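Local coordinates for lactaldehyde dehydrogenase (Escherichia coli, PDB 2IMP), which catalyses the irreversible NAD-dependent oxidation of L-lactaldehyde to L-lactate in L-fucose and L-rhamnose degradation, and also oxidises glycolaldehyde and L-glyceraldehyde, at residues T396-I401 / A423-K428; T412-T417 / R439-A444; F432-I437 / G447-W452. All blocks are in the same frame, centred on the assembly; numbering follows the deposited sequence.

Contact 1: T396-I401 / A423-K428; sequences TLEDAI and AMKAIK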
# COMPACT_ATOMS: atom_id res chain seq x y z
N THR A 396 -35.33 16.64 9.49
CA THR A 396 -34.07 16.97 8.86
C THR A 396 -33.03 15.82 8.79
O THR A 396 -33.08 14.86 9.56
CB THR A 396 -33.40 18.18 9.54
OG1 THR A 396 -33.04 17.82 10.88
CG2 THR A 396 -34.35 19.36 9.57
N LEU A 397 -32.10 15.95 7.85
CA LEU A 397 -31.05 14.96 7.68
C LEU A 397 -30.34 14.66 9.01
O LEU A 397 -30.06 13.50 9.34
CB LEU A 397 -30.02 15.44 6.66
CG LEU A 397 -28.83 14.51 6.41
CD1 LEU A 397 -29.33 13.21 5.80
CD2 LEU A 397 -27.83 15.18 5.48
N GLU A 398 -30.06 15.72 9.76
CA GLU A 398 -29.40 15.58 11.05
C GLU A 398 -30.18 14.69 12.03
O GLU A 398 -29.58 13.95 12.80
CB GLU A 398 -29.17 16.96 11.67
CG GLU A 398 -28.08 17.78 10.97
CD GLU A 398 -28.48 18.27 9.58
OE1 GLU A 398 -27.59 18.74 8.84
OE2 GLU A 398 -29.68 18.20 9.23
N ASP A 399 -31.51 14.77 11.98
CA ASP A 399 -32.36 13.93 12.82
C ASP A 399 -32.20 12.44 12.46
O ASP A 399 -32.02 11.58 13.32
CB ASP A 399 -33.84 14.31 12.65
CG ASP A 399 -34.16 15.71 13.13
OD1 ASP A 399 -33.33 16.62 12.91
OD2 ASP A 399 -35.25 15.92 13.71
N ALA A 400 -32.27 12.18 11.16
CA ALA A 400 -32.12 10.83 10.64
C ALA A 400 -30.74 10.22 10.95
O ALA A 400 -30.63 9.10 11.43
CB ALA A 400 -32.38 10.82 9.14
N ILE A 401 -29.69 10.99 10.66
CA ILE A 401 -28.33 10.54 10.93
C ILE A 401 -28.12 10.26 12.42
O ILE A 401 -27.53 9.26 12.81
CB ILE A 401 -27.29 11.59 10.47
CG1 ILE A 401 -27.31 11.70 8.94
CG2 ILE A 401 -25.90 11.19 10.95
CD1 ILE A 401 -26.33 12.71 8.40
N ALA A 423 -25.58 13.52 0.30
CA ALA A 423 -24.81 12.29 0.23
C ALA A 423 -23.48 12.39 1.01
O ALA A 423 -23.19 11.55 1.86
CB ALA A 423 -24.53 11.94 -1.23
N MET A 424 -22.69 13.42 0.70
CA MET A 424 -21.43 13.61 1.40
C MET A 424 -21.62 13.82 2.92
O MET A 424 -20.78 13.42 3.72
CB MET A 424 -20.66 14.79 0.80
CG MET A 424 -20.35 14.65 -0.68
SD MET A 424 -19.79 12.99 -1.14
CE MET A 424 -18.17 12.94 -0.35
N LYS A 425 -22.74 14.44 3.28
CA LYS A 425 -23.05 14.69 4.67
C LYS A 425 -23.43 13.40 5.42
O LYS A 425 -22.99 13.17 6.55
CB LYS A 425 -24.19 15.71 4.77
CG LYS A 425 -24.17 16.53 6.06
CD LYS A 425 -25.07 17.75 5.94
CE LYS A 425 -24.94 18.66 7.16
NZ LYS A 425 -25.74 19.91 7.01
N ALA A 426 -24.23 12.56 4.76
CA ALA A 426 -24.62 11.27 5.31
C ALA A 426 -23.40 10.34 5.50
O ALA A 426 -23.24 9.70 6.54
CB ALA A 426 -25.64 10.61 4.40
N ILE A 427 -22.55 10.30 4.48
CA ILE A 427 -21.34 9.50 4.55
C ILE A 427 -20.46 9.91 5.74
O ILE A 427 -19.99 9.08 6.52
CB ILE A 427 -20.51 9.65 3.25
CG1 ILE A 427 -21.25 8.98 2.08
CG2 ILE A 427 -19.12 9.05 3.44
CD1 ILE A 427 -20.60 9.22 0.74
N LYS A 428 -20.25 11.21 5.87
CA LYS A 428 -19.45 11.75 6.95
C LYS A 428 -20.10 11.58 8.35
O LYS A 428 -19.42 11.32 9.33
CB LYS A 428 -19.15 13.23 6.70
CG LYS A 428 -18.16 13.84 7.69
CD LYS A 428 -17.76 15.26 7.30
CE LYS A 428 -16.65 15.79 8.20
NZ LYS A 428 -16.16 17.15 7.79

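Contact 2: T412-T417 / R439-A444; sequences TSSIYT and RENFEA. With LAC (lactic acid), chain E; SO4 (sulfate ion), chain B.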
# COMPACT_ATOMS: atom_id res chain seq x y z
N THR A 412 -23.97 -2.10 9.07
CA THR A 412 -24.46 -1.61 7.79
C THR A 412 -25.50 -0.46 7.86
O THR A 412 -26.32 -0.40 8.77
CB THR A 412 -25.11 -2.76 6.98
OG1 THR A 412 -24.19 -3.86 6.87
CG2 THR A 412 -25.50 -2.30 5.58
N SER A 413 -25.44 0.43 6.87
CA SER A 413 -26.36 1.56 6.76
C SER A 413 -26.68 1.92 5.29
O SER A 413 -25.98 1.48 4.37
CB SER A 413 -25.77 2.80 7.46
OG SER A 413 -24.63 3.28 6.78
N SER A 414 -27.71 2.73 5.08
CA SER A 414 -28.09 3.14 3.73
C SER A 414 -28.91 4.43 3.65
O SER A 414 -29.65 4.78 4.58
CB SER A 414 -28.86 2.01 3.04
OG SER A 414 -30.15 1.84 3.61
N ILE A 415 -28.77 5.13 2.53
CA ILE A 415 -29.51 6.36 2.32
C ILE A 415 -29.90 6.58 0.84
O ILE A 415 -29.16 6.19 -0.07
CB ILE A 415 -28.72 7.60 2.82
CG1 ILE A 415 -29.59 8.85 2.71
CG2 ILE A 415 -27.43 7.75 2.03
CD1 ILE A 415 -28.97 10.10 3.31
N TYR A 416 -31.06 7.19 0.63
CA TYR A 416 -31.57 7.47 -0.71
C TYR A 416 -31.84 8.96 -0.94
O TYR A 416 -32.71 9.55 -0.31
CB TYR A 416 -32.83 6.66 -0.97
CG TYR A 416 -32.62 5.19 -0.72
CD1 TYR A 416 -32.61 4.68 0.58
CD2 TYR A 416 -32.37 4.31 -1.77
CE1 TYR A 416 -32.34 3.34 0.83
CE2 TYR A 416 -32.10 2.97 -1.54
CZ TYR A 416 -32.08 2.49 -0.23
OH TYR A 416 -31.79 1.17 0.01
N THR A 417 -31.08 9.54 -1.85
CA THR A 417 -31.19 10.95 -2.16
C THR A 417 -30.51 11.30 -3.49
O THR A 417 -29.79 10.48 -4.06
CB THR A 417 -30.55 11.79 -1.03
OG1 THR A 417 -30.63 13.19 -1.34
CG2 THR A 417 -29.09 11.41 -0.86
N ARG A 439 -29.08 2.04 -3.57
CA ARG A 439 -29.02 0.64 -3.97
C ARG A 439 -29.29 -0.29 -2.77
O ARG A 439 -29.31 0.17 -1.63
CB ARG A 439 -27.67 0.28 -4.59
CG ARG A 439 -26.47 0.53 -3.70
CD ARG A 439 -25.32 -0.44 -4.01
NE ARG A 439 -25.60 -1.78 -3.50
CZ ARG A 439 -24.74 -2.80 -3.54
NH1 ARG A 439 -23.53 -2.65 -4.07
NH2 ARG A 439 -25.10 -3.98 -3.04
N GLU A 440 -29.49 -1.58 -3.02
CA GLU A 440 -29.75 -2.51 -1.93
C GLU A 440 -28.49 -2.96 -1.16
O GLU A 440 -27.37 -2.87 -1.67
CB GLU A 440 -30.53 -3.72 -2.45
CG GLU A 440 -29.72 -4.77 -3.20
CD GLU A 440 -29.09 -4.25 -4.48
OE1 GLU A 440 -29.65 -3.32 -5.10
OE2 GLU A 440 -28.04 -4.79 -4.87
N ASN A 441 -28.68 -3.44 0.07
CA ASN A 441 -27.56 -3.88 0.90
C ASN A 441 -27.02 -5.30 0.58
O ASN A 441 -27.74 -6.29 0.70
CB ASN A 441 -27.95 -3.83 2.38
CG ASN A 441 -28.53 -2.50 2.80
OD1 ASN A 441 -28.05 -1.44 2.39
ND2 ASN A 441 -29.57 -2.53 3.62
N PHE A 442 -25.74 -5.35 0.20
CA PHE A 442 -25.05 -6.60 -0.11
C PHE A 442 -23.54 -6.38 -0.37
O PHE A 442 -23.16 -5.85 -1.41
CB PHE A 442 -25.68 -7.29 -1.32
CG PHE A 442 -25.28 -8.75 -1.48
CD1 PHE A 442 -25.75 -9.50 -2.55
CD2 PHE A 442 -24.44 -9.36 -0.55
CE1 PHE A 442 -25.40 -10.84 -2.70
CE2 PHE A 442 -24.08 -10.71 -0.69
CZ PHE A 442 -24.56 -11.45 -1.76
N GLU A 443 -22.71 -6.79 0.58
CA GLU A 443 -21.27 -6.60 0.48
C GLU A 443 -20.55 -7.38 -0.65
O GLU A 443 -20.83 -8.55 -0.89
CB GLU A 443 -20.59 -6.93 1.82
CG GLU A 443 -20.71 -8.38 2.25
CD GLU A 443 -21.88 -8.61 3.20
OE1 GLU A 443 -22.97 -8.06 2.95
OE2 GLU A 443 -21.70 -9.36 4.19
N ALA A 444 -19.63 -6.69 -1.31
CA ALA A 444 -18.83 -7.29 -2.37
C ALA A 444 -17.65 -8.10 -1.78
O ALA A 444 -17.14 -7.76 -0.71
CB ALA A 444 -18.31 -6.20 -3.30
C LAC E . -23.42 -11.16 6.18
CA LAC E . -24.06 -12.18 7.08
CB LAC E . -24.22 -13.51 6.31
O LAC E . -22.33 -10.68 6.48
OHN LAC E . -23.21 -12.43 8.21
OXT LAC E . -24.07 -10.75 5.08
S SO4 B . -26.06 -2.29 11.97
O1 SO4 B . -26.56 -2.83 13.24
O2 SO4 B . -25.67 -3.40 11.08
O3 SO4 B . -27.09 -1.47 11.33
O4 SO4 B . -24.92 -1.42 12.26

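Contact 3: F432-I437 / G447-W452; sequences FGETYI and GFHAGW. With LAC (lactic acid), chain E.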
# COMPACT_ATOMS: atom_id res chain seq x y z
N PHE A 432 -20.98 3.78 10.68
CA PHE A 432 -21.12 2.38 10.33
C PHE A 432 -19.96 1.84 9.46
O PHE A 432 -19.30 2.60 8.76
CB PHE A 432 -22.45 2.15 9.60
CG PHE A 432 -23.66 2.40 10.46
CD1 PHE A 432 -24.02 3.70 10.82
CD2 PHE A 432 -24.41 1.34 10.95
CE1 PHE A 432 -25.11 3.92 11.66
CE2 PHE A 432 -25.50 1.56 11.79
CZ PHE A 432 -25.85 2.85 12.15
N GLY A 433 -19.74 0.53 9.52
CA GLY A 433 -18.67 -0.07 8.73
C GLY A 433 -19.01 -0.06 7.25
O GLY A 433 -18.14 -0.21 6.40
N GLU A 434 -20.29 0.13 6.95
CA GLU A 434 -20.77 0.17 5.58
C GLU A 434 -21.95 1.14 5.35
O GLU A 434 -22.86 1.24 6.18
CB GLU A 434 -21.21 -1.22 5.11
CG GLU A 434 -20.16 -2.31 5.21
CD GLU A 434 -20.71 -3.67 4.82
OE1 GLU A 434 -21.91 -3.93 5.09
OE2 GLU A 434 -19.94 -4.49 4.27
N THR A 435 -21.91 1.84 4.22
CA THR A 435 -22.98 2.75 3.85
C THR A 435 -23.37 2.61 2.37
O THR A 435 -22.56 2.90 1.48
CB THR A 435 -22.60 4.23 4.10
OG1 THR A 435 -22.37 4.44 5.50
CG2 THR A 435 -23.73 5.15 3.64
N TYR A 436 -24.58 2.14 2.13
CA TYR A 436 -25.07 1.98 0.76
C TYR A 436 -25.89 3.17 0.27
O TYR A 436 -26.84 3.60 0.92
CB TYR A 436 -25.92 0.71 0.64
CG TYR A 436 -25.15 -0.56 0.89
CD1 TYR A 436 -24.96 -1.04 2.18
CD2 TYR A 436 -24.58 -1.26 -0.17
CE1 TYR A 436 -24.23 -2.20 2.42
CE2 TYR A 436 -23.85 -2.42 0.05
CZ TYR A 436 -23.68 -2.88 1.35
OH TYR A 436 -22.95 -4.03 1.58
N ILE A 437 -25.49 3.71 -0.88
CA ILE A 437 -26.18 4.84 -1.46
C ILE A 437 -26.98 4.51 -2.74
O ILE A 437 -26.41 4.07 -3.75
CB ILE A 437 -25.19 5.98 -1.75
CG1 ILE A 437 -24.46 6.36 -0.46
CG2 ILE A 437 -25.93 7.19 -2.32
CD1 ILE A 437 -23.44 7.46 -0.64
N GLY A 447 -14.71 -5.97 -0.86
CA GLY A 447 -14.88 -4.89 0.11
C GLY A 447 -14.36 -5.31 1.47
O GLY A 447 -13.48 -6.16 1.57
N PHE A 448 -14.87 -4.70 2.52
CA PHE A 448 -14.47 -5.06 3.87
C PHE A 448 -15.66 -5.00 4.84
O PHE A 448 -16.08 -3.93 5.28
CB PHE A 448 -13.32 -4.16 4.37
CG PHE A 448 -12.67 -4.64 5.66
CD1 PHE A 448 -12.42 -5.99 5.88
CD2 PHE A 448 -12.27 -3.73 6.64
CE1 PHE A 448 -11.79 -6.44 7.05
CE2 PHE A 448 -11.64 -4.15 7.82
CZ PHE A 448 -11.39 -5.52 8.02
N HIS A 449 -16.23 -6.17 5.10
CA HIS A 449 -17.36 -6.31 6.00
C HIS A 449 -16.87 -6.31 7.47
O HIS A 449 -16.46 -7.35 8.00
CB HIS A 449 -18.09 -7.61 5.71
CG HIS A 449 -19.48 -7.68 6.27
ND1 HIS A 449 -20.48 -6.81 5.89
CD2 HIS A 449 -20.05 -8.56 7.12
CE1 HIS A 449 -21.60 -7.16 6.49
NE2 HIS A 449 -21.37 -8.22 7.24
N ALA A 450 -16.89 -5.13 8.08
CA ALA A 450 -16.45 -4.96 9.45
C ALA A 450 -17.38 -4.02 10.24
O ALA A 450 -17.59 -2.87 9.85
CB ALA A 450 -15.02 -4.42 9.46
N GLY A 451 -17.92 -4.51 11.34
CA GLY A 451 -18.84 -3.70 12.11
C GLY A 451 -18.26 -2.86 13.21
O GLY A 451 -17.29 -3.23 13.87
N TRP A 452 -18.85 -1.68 13.39
CA TRP A 452 -18.46 -0.77 14.45
C TRP A 452 -19.18 -1.14 15.77
O TRP A 452 -20.12 -1.94 15.76
CB TRP A 452 -18.86 0.66 14.07
CG TRP A 452 -18.03 1.27 12.99
CD1 TRP A 452 -17.42 0.64 11.94
CD2 TRP A 452 -17.77 2.67 12.81
NE1 TRP A 452 -16.79 1.55 11.13
CE2 TRP A 452 -16.99 2.81 11.64
CE3 TRP A 452 -18.12 3.82 13.54
CZ2 TRP A 452 -16.55 4.05 11.18
CZ3 TRP A 452 -17.68 5.06 13.07
CH2 TRP A 452 -16.90 5.16 11.90
C LAC E . -23.42 -11.16 6.18
CA LAC E . -24.06 -12.18 7.08
CB LAC E . -24.22 -13.51 6.31
O LAC E . -22.33 -10.68 6.48
OHN LAC E . -23.21 -12.43 8.21
OXT LAC E . -24.07 -10.75 5.08
O HOH W 1 -15.78 -1.75 6.90
O HOH W 2 -18.00 -4.44 2.60

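Contact 1: T396-I401 / A423-K428
L397 and K425 cross obliquely, the leucine tip lying against the aliphatic part of the lysine. CD2 of L397 rests 3.7 Å from CB of K425 and stays nearly as close to its CG and CD, so one methyl follows the first three carbons of the chain. With CG anti to the backbone N (chi1 -152°) and an extended course beyond it, K425 reaches past this methyl to the exposed margin. There its NZ donates a 2.9 Å hydrogen bond to OE1 of E398, part of a salt bridge, and meets that oxygen nearly along the C-O axis. E398 gets there by a bend at chi2 (70°), which brings its carboxylate within reach of the lysine. The two helices flank strand 409-416 in the chain, and helix 420-429 is the crossover of a beta-alpha-beta unit between the neighbouring parallel strands 409-416 and 434-437 of the Rossmann-like catalytic domain. Their short segments run in the same general direction, 29° apart, with axes 10.6 Å from each other at closest approach. One turn on from L397, I401 sends CD1 into the small surface of A426, 3.8 Å from its CA, and also 3.8 Å from the carbonyl O of K425. Beneath this apolar strip, L397 and A426 both rest on I415 of the strand. Away from this face, I427 O accepts a hydrogen bond from Q473 of a second subunit.

Contact 2: T412-T417 / R439-A444
Y416 brings its side chain to R439, but R439 answers with its backbone, its own side chain setting off the other way. The hydroxyl OH of Y416 comes to 3.1 Å from the carbonyl O of R439, and CE2 of the same ring lies 3.8 Å from R439 N. This is a buried seam of the ALDH catalytic domain, where strand 409-416 of its sheet meets the loop that runs on to the substrate pocket. Further along, N441 points its side chain back at the strand. The T412 and N441 side chains lie alongside each other, head to tail, with T412 CG2 4.1 Å from N441 CG, while the amide end of N441 also lies against CB of S414. The threonine methyl faces the loop because CG2 stands anti to the backbone N; OG1 (chi1 -53°) is turned to E434, its hydrogen-bond partner. The R439 guanidinium, folded over its own loop, grips E440 O side-on, NE at 2.8 Å and NH2 at 2.9 Å from that one oxygen. Both bonds lie close to the guanidinium plane, which fixes the group's rotation, and NH1 makes a salt bridge to E134 of a second subunit. Further on in the loop E443, an established lactate-binding residue, forms a salt bridge with R161 and places OE2 2.7 Å from O of the bound lactate.

Contact 3: F432-I437 / G447-W452
The lactate pocket is lined here by H449, a demonstrated lactate-binding residue, with E434 behind it as a second-shell partner. H449 ND1 donates to E434 OE2 over 2.9 Å, an almost straight bond at 171°. The acceptor lies in the ring plane, at the histidine's edge, whereas the donor stands well above the carboxylate, 47° out of its plane. The two side chains meet at about a right angle. With CG anti to the backbone N (chi1 -163°), the imidazole carries ND1 to the glutamate and leaves NE2 for the ligand, 2.7 Å from O of the lactate. A phenylalanine in place of H449 would probably leave E434 OE2 without this donor and the lactate O without one of its polar neighbours. A water also holds the carboxylate, donating to OE2 over 2.6 Å while weakly accepting from F448 N. E434 begins strand 434-437, which pairs in parallel with strand 409-416 of the catalytic-domain sheet and, along its other edge, with a strand of a second subunit, which carries the sheet from one subunit into the next. Just before it the backbones come closest, with CA atoms of G433 and G451 5.0 Å apart. G433, with no side chain, lets its CA make a C-H...O contact of 3.2 Å to A450 O. W452 lays one face of its indole over the F432-G433 peptide, CD1 being 3.4 Å from G433 N, while its NE1 turns to a hydrogen bond with T472 O of the second subunit.

Strand 409-416 ties the three contacts together. Contact 1 joins the helices before and after it, contact 2 sets a loop against the strand itself, and contact 3 starts from its parallel neighbour, strand 434-437. Along the chain contacts 1 and 2 interleave, as do 2 and 3, whereas contact 1 closes before contact 3 opens. Centres of contacts 2 and 3 lie about 9 Å apart, and both touch the lactate; the centre of contact 1 is about 14 Å from that of contact 2 and about 16 Å from that of contact 3, out on the helical layer. I415 and I437 link that layer to the sheet through A426 and I427. All three also touch a second subunit, so this part of the chain contributes to pocket, sheet and interface together.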